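Local coordinates for pectate lyase/Amb allergen (Acidovorax citrulli, PDB 4HWV), which probably cleaves the pectate of plant cell walls by beta-elimination, as a calcium-binding, secreted lyase of polysaccharide lyase family 1 with a right-handed parallel beta-helix, at residues A[157-162]-A[224-229]; A[88-91]-A[97-100]; A[183-188]-A[193-198]. One frame throughout, in Å; residues are numbered along the deposited sequence.

Interaction 1 (A[157-162]-A[224-229]); sequences RVVTIS and SEYDLI. With CA (calcium ion), chain C.
Thr160 and Tyr226 bring the two backbones nearest, 7.8 Å apart at their CA atoms, where the chain of 157-162 leaves helix 143-159 for strand 160-163 and faces the loop that leads into strand 229-234. No hydrogen bond spans that gap; side chains fill it. Val159 sets methyl CG2 over the middle of the Tyr226 ring, 3.8 Å from the centroid and only 2° off the ring normal, a CH-pi contact of nearly ideal geometry. All six ring carbons therefore lie at almost the same distance from that one methyl. The torsion of Val159 (chi1 -56°) places CG2 between its backbone N and carbonyl carbon and turns it to the ring. Glu225 CB lies against the other face of the ring, offset toward its rim, and thus the phenol is held between its own neighbour and the helix end. Thr160 comes no closer to the ring than 4.4 Å, from OG1 to Tyr226 CE1, and its hydroxyl is engaged with Arg156 O. In the right-handed parallel beta-helix of this family, the packing joins a helix end to the loop that carries a calcium ligand. Asp227, next after Tyr226, grips the calcium ion with both carboxylate oxygens, OD1 at 2.2 Å and OD2 at 2.4 Å. Asp278, Asp282 and three waters also bind the metal. One of these waters donates a hydrogen bond of 2.8 Å to Glu225 O, tying the backbone on the other side of Tyr226 to the same ion.

Interaction 2 (A[88-91]-A[97-100]); sequences DLNV and PYTP
Val91 and Pro97 form a single beta bridge, their CA atoms 4.3 Å apart, which closes a loop between strand 86-88 and helix 100-105 at the edge of the parallel beta-helix. The loop enters it through two small turns: Asp88 OD1 accepts from Asn90 N in an Asx turn, met from above the carboxylate plane, and Asn90 is the centre of an inverse gamma turn. The tight part of the contact is gathered about Asn90 O. Tyr98 N donates to it over 2.9 Å in an almost straight bond, 172° at the hydrogen, and Pro97 CA adds a CA-H...O contact of 3.6 Å to the same oxygen. Beside this bond the Asn90 amide, carried anti to the backbone N (chi1 -170°), runs across Tyr98 CB, with ND2 3.7 Å from that carbon. Its OD1 has partners elsewhere, Tyr103 OH and Gln155 NE2, which fix how the amide is turned; Tyr103 also stacks on the Tyr98 ring. That ring stands beside the Val91 backbone, and its hydroxyl hydrogen-bonds to Asp67 O. The looser side belongs to Pro97, which is exposed and whose CB points away from 88-91, leaving its CA to meet Val91 CG1 at 3.9 Å. Past Tyr98, Thr99 is the N-cap of helix 100-105, its hydroxyl taking Arg102 N, and it packs on Ser256 of the second subunit. Back at the ring, Tyr98 CD2 rests 3.7 Å from Val91 C, and Val91 O lies at the ring edge, in its plane.

Interaction 3 (A[183-188]-A[193-198]); sequences LMLGTP and ANIVIR
Leu183 and Leu185 turn their side chains toward Ile195 and Ile197 across the interior of the parallel beta-helix. The strand segments 183-185 and 193-198 lie on different faces of the coil, 10.3 Å apart at their axes and running nearly antiparallel at 151°. Every contact between them is apolar. Leu183 and Ile197 meet tip to tip, CD1 against CD1 at 4.1 Å. Leu185 works with two of its atoms: its CB takes the end of Ile195, whose CD1 comes to 4.1 Å, while CD2 makes a looser approach of 4.4 Å to Ile197 CD1. Ile197 CD1 is thereby shared by both leucines. In each isoleucine CG1 is anti to the carbonyl carbon (chi1 -69° in Ile195, -61° in Ile197), and extended chi2 values carry CD1 inward to the leucines.

Polar bonding runs instead from each strand to its sheet neighbours. Leu183 and Leu185 pair by their backbones with strand 229-234, Met184 with strand 160-163, and Arg198 forms a salt bridge with Asp240. Val163 and Val231 enlarge the apolar cluster. With all four touching residues buried and no hydrogen bond between the segments, the two faces are joined here by hydrophobic contact of branched side chains.

The three contacts follow one region of the beta-helix from its helical flank to its core. Interactions 1 and 2, centres 12 Å apart, meet through Val158 and Val159: Val158 CG1 lies 3.3 Å from Val91 O, and Val159 CG1 is 3.5 Å from Asn90 OD1. Interaction 3 is nested in the chain between the segments of interaction 1, and its strand 182-185 neighbours strand 160-163 in the same parallel sheet; Ile161 O and Met184 N, 2.8 Å apart, probably form a hydrogen bond. Interactions 2 and 3 do not touch. Interaction 1 holds the calcium ligand Asp227, and the side chain of Leu183 in interaction 3 is about 12 Å from the ion.

Interaction 1 (A[157-162]-A[224-229])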
loop_
_atom_site.group_PDB
_atom_site.type_symbol
_atom_site.label_atom_id
_atom_site.label_comp_id
_atom_site.label_asym_id
_atom_site.label_seq_id
_atom_site.Cartn_x
_atom_site.Cartn_y
_atom_site.Cartn_z
ATOM N N ARG A 157 17.933 -10.595 12.376
ATOM C CA ARG A 157 17.905 -10.733 13.825
ATOM C C ARG A 157 16.894 -9.794 14.501
ATOM O O ARG A 157 16.504 -10.018 15.655
ATOM C CB ARG A 157 19.310 -10.539 14.371
ATOM C CG ARG A 157 20.247 -11.684 13.903
ATOM C CD ARG A 157 21.729 -11.466 14.189
ATOM N NE ARG A 157 21.974 -11.501 15.619
ATOM C CZ ARG A 157 22.365 -10.445 16.318
ATOM N NH1 ARG A 157 22.576 -9.301 15.691
ATOM N NH2 ARG A 157 22.558 -10.537 17.634
ATOM N N VAL A 158 16.426 -8.783 13.775
ATOM C CA VAL A 158 15.402 -7.890 14.284
ATOM C C VAL A 158 14.002 -8.394 13.915
ATOM O O VAL A 158 13.119 -8.478 14.763
ATOM C CB VAL A 158 15.627 -6.468 13.728
ATOM C CG1 VAL A 158 14.466 -5.547 14.066
ATOM C CG2 VAL A 158 16.914 -5.897 14.290
ATOM N N VAL A 159 13.784 -8.701 12.637
ATOM C CA VAL A 159 12.422 -8.929 12.172
ATOM C C VAL A 159 11.942 -10.364 12.390
ATOM O O VAL A 159 10.742 -10.627 12.286
ATOM C CB VAL A 159 12.212 -8.541 10.677
ATOM C CG1 VAL A 159 12.616 -7.083 10.440
ATOM C CG2 VAL A 159 12.958 -9.499 9.735
ATOM N N THR A 160 12.870 -11.288 12.666
ATOM C CA THR A 160 12.502 -12.686 12.916
ATOM C C THR A 160 12.243 -12.905 14.402
ATOM O O THR A 160 13.098 -12.566 15.228
ATOM C CB THR A 160 13.612 -13.646 12.471
ATOM O OG1 THR A 160 13.967 -13.362 11.118
ATOM C CG2 THR A 160 13.133 -15.065 12.536
ATOM N N ILE A 161 11.078 -13.470 14.727
ATOM C CA ILE A 161 10.634 -13.613 16.103
ATOM C C ILE A 161 10.385 -15.090 16.399
ATOM O O ILE A 161 9.551 -15.730 15.742
ATOM C CB ILE A 161 9.321 -12.826 16.348
ATOM C CG1 ILE A 161 9.463 -11.349 15.955
ATOM C CG2 ILE A 161 8.872 -12.988 17.797
ATOM C CD1 ILE A 161 10.450 -10.551 16.803
ATOM N N SER A 162 11.114 -15.644 17.359
ATOM C CA SER A 162 11.002 -17.056 17.701
ATOM C C SER A 162 9.741 -17.341 18.530
ATOM O O SER A 162 9.524 -16.729 19.586
ATOM C CB SER A 162 12.244 -17.478 18.488
ATOM O OG SER A 162 12.206 -18.858 18.766
ATOM N N SER A 224 14.532 -12.620 -1.567
ATOM C CA SER A 224 14.420 -12.112 -0.207
ATOM C C SER A 224 14.144 -13.245 0.765
ATOM O O SER A 224 13.828 -14.374 0.368
ATOM C CB SER A 224 13.334 -11.044 -0.139
ATOM O OG SER A 224 13.809 -9.817 -0.671
ATOM N N GLU A 225 14.271 -12.942 2.048
ATOM C CA GLU A 225 14.385 -13.978 3.064
ATOM C C GLU A 225 13.225 -14.102 4.048
ATOM O O GLU A 225 13.188 -15.074 4.810
ATOM C CB GLU A 225 15.675 -13.743 3.858
ATOM C CG GLU A 225 16.937 -13.912 3.025
ATOM C CD GLU A 225 17.125 -15.336 2.567
ATOM O OE1 GLU A 225 16.996 -16.220 3.435
ATOM O OE2 GLU A 225 17.403 -15.568 1.354
ATOM N N TYR A 226 12.298 -13.147 4.072
ATOM C CA TYR A 226 11.319 -13.122 5.173
ATOM C C TYR A 226 9.918 -13.493 4.748
ATOM O O TYR A 226 9.368 -12.925 3.789
ATOM C CB TYR A 226 11.326 -11.761 5.905
ATOM C CG TYR A 226 12.724 -11.313 6.206
ATOM C CD1 TYR A 226 13.609 -12.145 6.868
ATOM C CD2 TYR A 226 13.190 -10.087 5.768
ATOM C CE1 TYR A 226 14.917 -11.777 7.099
ATOM C CE2 TYR A 226 14.493 -9.699 5.974
ATOM C CZ TYR A 226 15.362 -10.539 6.650
ATOM O OH TYR A 226 16.675 -10.187 6.839
ATOM N N ASP A 227 9.360 -14.477 5.450
ATOM C CA ASP A 227 7.949 -14.841 5.324
ATOM C C ASP A 227 7.178 -14.136 6.423
ATOM O O ASP A 227 7.769 -13.646 7.371
ATOM C CB ASP A 227 7.777 -16.339 5.591
ATOM C CG ASP A 227 8.639 -17.204 4.697
ATOM O OD1 ASP A 227 8.888 -16.818 3.536
ATOM O OD2 ASP A 227 9.056 -18.293 5.156
ATOM N N LEU A 228 5.853 -14.097 6.343
ATOM C CA LEU A 228 5.100 -13.647 7.509
ATOM C C LEU A 228 5.130 -14.720 8.609
ATOM O O LEU A 228 5.252 -14.389 9.792
ATOM C CB LEU A 228 3.678 -13.223 7.130
ATOM C CG LEU A 228 3.698 -11.905 6.324
ATOM C CD1 LEU A 228 2.388 -11.701 5.572
ATOM C CD2 LEU A 228 3.984 -10.710 7.235
ATOM N N ILE A 229 5.018 -15.994 8.219
ATOM C CA ILE A 229 5.181 -17.111 9.153
ATOM C C ILE A 229 5.999 -18.194 8.452
ATOM O O ILE A 229 5.691 -18.571 7.302
ATOM C CB ILE A 229 3.822 -17.717 9.596
ATOM C CG1 ILE A 229 2.903 -16.650 10.227
ATOM C CG2 ILE A 229 4.057 -18.867 10.580
ATOM C CD1 ILE A 229 1.505 -17.176 10.541
HETATM CA CA CA C . 10.172 -18.558 3.088
HETATM O O HOH W 1 12.317 -17.640 4.338
HETATM O O HOH W 2 12.017 -20.000 1.835
HETATM O O HOH W 3 10.973 -20.840 4.242
#

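Interaction 2 (A[88-91]-A[97-100])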
loop_
_atom_site.group_PDB
_atom_site.type_symbol
_atom_site.label_atom_id
_atom_site.label_comp_id
_atom_site.label_asym_id
_atom_site.label_seq_id
_atom_site.Cartn_x
_atom_site.Cartn_y
_atom_site.Cartn_z
ATOM N N ASP A 88 4.758 -3.289 15.058
ATOM C CA ASP A 88 5.735 -3.174 13.988
ATOM C C ASP A 88 6.973 -3.942 14.427
ATOM O O ASP A 88 7.607 -3.614 15.433
ATOM C CB ASP A 88 6.083 -1.693 13.803
ATOM C CG ASP A 88 6.975 -1.427 12.591
ATOM O OD1 ASP A 88 7.372 -2.385 11.895
ATOM O OD2 ASP A 88 7.294 -0.244 12.364
ATOM N N LEU A 89 7.338 -4.961 13.651
ATOM C CA LEU A 89 8.505 -5.772 13.988
ATOM C C LEU A 89 9.827 -5.196 13.495
ATOM O O LEU A 89 10.877 -5.647 13.938
ATOM C CB LEU A 89 8.347 -7.210 13.473
ATOM C CG LEU A 89 7.178 -7.994 14.087
ATOM C CD1 LEU A 89 7.096 -9.369 13.444
ATOM C CD2 LEU A 89 7.310 -8.084 15.624
ATOM N N ASN A 90 9.787 -4.224 12.574
ATOM C CA ASN A 90 11.020 -3.657 12.007
ATOM C C ASN A 90 11.435 -2.440 12.821
ATOM O O ASN A 90 11.519 -1.316 12.306
ATOM C CB ASN A 90 10.828 -3.331 10.521
ATOM C CG ASN A 90 12.131 -2.975 9.826
ATOM O OD1 ASN A 90 13.134 -3.663 9.976
ATOM N ND2 ASN A 90 12.113 -1.896 9.069
ATOM N N VAL A 91 11.688 -2.674 14.112
ATOM C CA VAL A 91 12.047 -1.605 15.054
ATOM C C VAL A 91 13.174 -2.063 15.968
ATOM O O VAL A 91 13.357 -3.270 16.177
ATOM C CB VAL A 91 10.852 -1.139 15.902
ATOM C CG1 VAL A 91 9.678 -0.727 14.999
ATOM C CG2 VAL A 91 10.415 -2.225 16.890
ATOM N N PRO A 97 11.565 2.850 14.458
ATOM C CA PRO A 97 11.546 2.178 13.144
ATOM C C PRO A 97 12.916 2.176 12.479
ATOM O O PRO A 97 13.602 3.204 12.382
ATOM C CB PRO A 97 10.545 3.020 12.334
ATOM C CG PRO A 97 9.624 3.578 13.397
ATOM C CD PRO A 97 10.544 3.911 14.561
ATOM N N TYR A 98 13.321 0.999 12.012
ATOM C CA TYR A 98 14.562 0.880 11.255
ATOM C C TYR A 98 14.432 1.519 9.878
ATOM O O TYR A 98 13.322 1.718 9.364
ATOM C CB TYR A 98 14.932 -0.592 11.100
ATOM C CG TYR A 98 15.968 -1.047 12.090
ATOM C CD1 TYR A 98 17.319 -0.757 11.885
ATOM C CD2 TYR A 98 15.618 -1.768 13.223
ATOM C CE1 TYR A 98 18.288 -1.178 12.775
ATOM C CE2 TYR A 98 16.595 -2.194 14.134
ATOM C CZ TYR A 98 17.924 -1.892 13.899
ATOM O OH TYR A 98 18.900 -2.339 14.767
ATOM N N THR A 99 15.584 1.858 9.307
ATOM C CA THR A 99 15.678 2.248 7.910
ATOM C C THR A 99 16.842 1.467 7.335
ATOM O O THR A 99 17.682 0.963 8.089
ATOM C CB THR A 99 16.010 3.751 7.763
ATOM O OG1 THR A 99 17.344 3.963 8.241
ATOM C CG2 THR A 99 15.009 4.620 8.528
ATOM N N PRO A 100 16.916 1.356 6.002
ATOM C CA PRO A 100 18.081 0.653 5.446
ATOM C C PRO A 100 19.402 1.342 5.828
ATOM O O PRO A 100 20.416 0.670 6.067
ATOM C CB PRO A 100 17.826 0.732 3.940
ATOM C CG PRO A 100 16.331 0.712 3.843
ATOM C CD PRO A 100 15.873 1.580 4.985
#

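Interaction 3 (A[183-188]-A[193-198])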
loop_
_atom_site.group_PDB
_atom_site.type_symbol
_atom_site.label_atom_id
_atom_site.label_comp_id
_atom_site.label_asym_id
_atom_site.label_seq_id
_atom_site.Cartn_x
_atom_site.Cartn_y
_atom_site.Cartn_z
ATOM N N LEU A 183 7.286 -14.450 11.913
ATOM C CA LEU A 183 7.197 -15.378 13.025
ATOM C C LEU A 183 7.896 -16.674 12.628
ATOM O O LEU A 183 7.666 -17.208 11.530
ATOM C CB LEU A 183 5.741 -15.682 13.390
ATOM C CG LEU A 183 4.907 -14.481 13.826
ATOM C CD1 LEU A 183 3.501 -14.953 14.218
ATOM C CD2 LEU A 183 5.581 -13.712 14.963
ATOM N N MET A 184 8.760 -17.160 13.512
ATOM C CA MET A 184 9.515 -18.366 13.249
ATOM C C MET A 184 9.039 -19.457 14.200
ATOM O O MET A 184 9.259 -19.388 15.405
ATOM C CB MET A 184 11.000 -18.060 13.416
ATOM C CG MET A 184 11.920 -19.205 13.101
ATOM S SD MET A 184 11.920 -19.619 11.335
ATOM C CE MET A 184 12.357 -18.056 10.558
ATOM N N LEU A 185 8.354 -20.453 13.645
ATOM C CA LEU A 185 7.780 -21.495 14.493
ATOM C C LEU A 185 8.787 -22.617 14.695
ATOM O O LEU A 185 8.866 -23.564 13.892
ATOM C CB LEU A 185 6.427 -22.000 13.954
ATOM C CG LEU A 185 5.406 -20.920 13.563
ATOM C CD1 LEU A 185 4.030 -21.552 13.341
ATOM C CD2 LEU A 185 5.304 -19.766 14.563
ATOM N N GLY A 186 9.564 -22.475 15.762
ATOM C CA GLY A 186 10.646 -23.397 16.056
ATOM C C GLY A 186 11.944 -22.984 15.372
ATOM O O GLY A 186 11.957 -22.294 14.337
ATOM N N THR A 187 13.052 -23.384 15.971
ATOM C CA THR A 187 14.370 -23.123 15.410
ATOM C C THR A 187 15.119 -24.461 15.371
ATOM O O THR A 187 14.710 -25.424 16.024
ATOM C CB THR A 187 15.154 -22.083 16.252
ATOM O OG1 THR A 187 15.319 -22.590 17.580
ATOM C CG2 THR A 187 14.421 -20.759 16.328
ATOM N N PRO A 188 16.221 -24.540 14.606
ATOM C CA PRO A 188 16.879 -25.849 14.491
ATOM C C PRO A 188 17.395 -26.374 15.809
ATOM O O PRO A 188 17.375 -27.585 16.014
ATOM C CB PRO A 188 18.047 -25.590 13.535
ATOM C CG PRO A 188 18.079 -24.138 13.277
ATOM C CD PRO A 188 16.760 -23.556 13.656
ATOM N N ALA A 193 6.235 -27.503 19.410
ATOM C CA ALA A 193 4.941 -28.033 19.019
ATOM C C ALA A 193 3.843 -27.192 19.630
ATOM O O ALA A 193 4.041 -26.541 20.663
ATOM C CB ALA A 193 4.782 -29.481 19.486
ATOM N N ASN A 194 2.675 -27.238 18.991
ATOM C CA ASN A 194 1.409 -26.828 19.603
ATOM C C ASN A 194 1.224 -25.303 19.643
ATOM O O ASN A 194 1.338 -24.667 20.699
ATOM C CB ASN A 194 1.236 -27.458 20.981
ATOM C CG ASN A 194 -0.168 -27.301 21.479
ATOM O OD1 ASN A 194 -1.115 -27.291 20.673
ATOM N ND2 ASN A 194 -0.335 -27.190 22.805
ATOM N N ILE A 195 0.933 -24.722 18.478
ATOM C CA ILE A 195 0.851 -23.268 18.321
ATOM C C ILE A 195 -0.449 -22.908 17.612
ATOM O O ILE A 195 -0.828 -23.566 16.631
ATOM C CB ILE A 195 2.070 -22.735 17.534
ATOM C CG1 ILE A 195 3.343 -22.865 18.384
ATOM C CG2 ILE A 195 1.847 -21.283 17.098
ATOM C CD1 ILE A 195 4.644 -22.708 17.585
ATOM N N VAL A 196 -1.150 -21.894 18.142
ATOM C CA VAL A 196 -2.395 -21.405 17.561
ATOM C C VAL A 196 -2.231 -19.909 17.286
ATOM O O VAL A 196 -1.754 -19.159 18.150
ATOM C CB VAL A 196 -3.574 -21.639 18.524
ATOM C CG1 VAL A 196 -4.822 -20.861 18.053
ATOM C CG2 VAL A 196 -3.853 -23.135 18.678
ATOM N N ILE A 197 -2.623 -19.479 16.081
ATOM C CA ILE A 197 -2.511 -18.074 15.694
ATOM C C ILE A 197 -3.841 -17.667 15.072
ATOM O O ILE A 197 -4.252 -18.270 14.078
ATOM C CB ILE A 197 -1.341 -17.862 14.669
ATOM C CG1 ILE A 197 0.000 -18.284 15.300
ATOM C CG2 ILE A 197 -1.289 -16.426 14.183
ATOM C CD1 ILE A 197 1.161 -18.317 14.334
ATOM N N ARG A 198 -4.536 -16.689 15.666
ATOM C CA ARG A 198 -5.870 -16.298 15.189
ATOM C C ARG A 198 -6.107 -14.798 15.264
ATOM O O ARG A 198 -5.591 -14.115 16.139
ATOM C CB ARG A 198 -6.988 -16.952 16.019
ATOM C CG ARG A 198 -6.815 -18.440 16.221
ATOM C CD ARG A 198 -7.951 -18.998 17.047
ATOM N NE ARG A 198 -9.180 -19.166 16.270
ATOM C CZ ARG A 198 -10.343 -19.511 16.805
ATOM N NH1 ARG A 198 -10.471 -19.604 18.130
ATOM N NH2 ARG A 198 -11.380 -19.739 16.015
#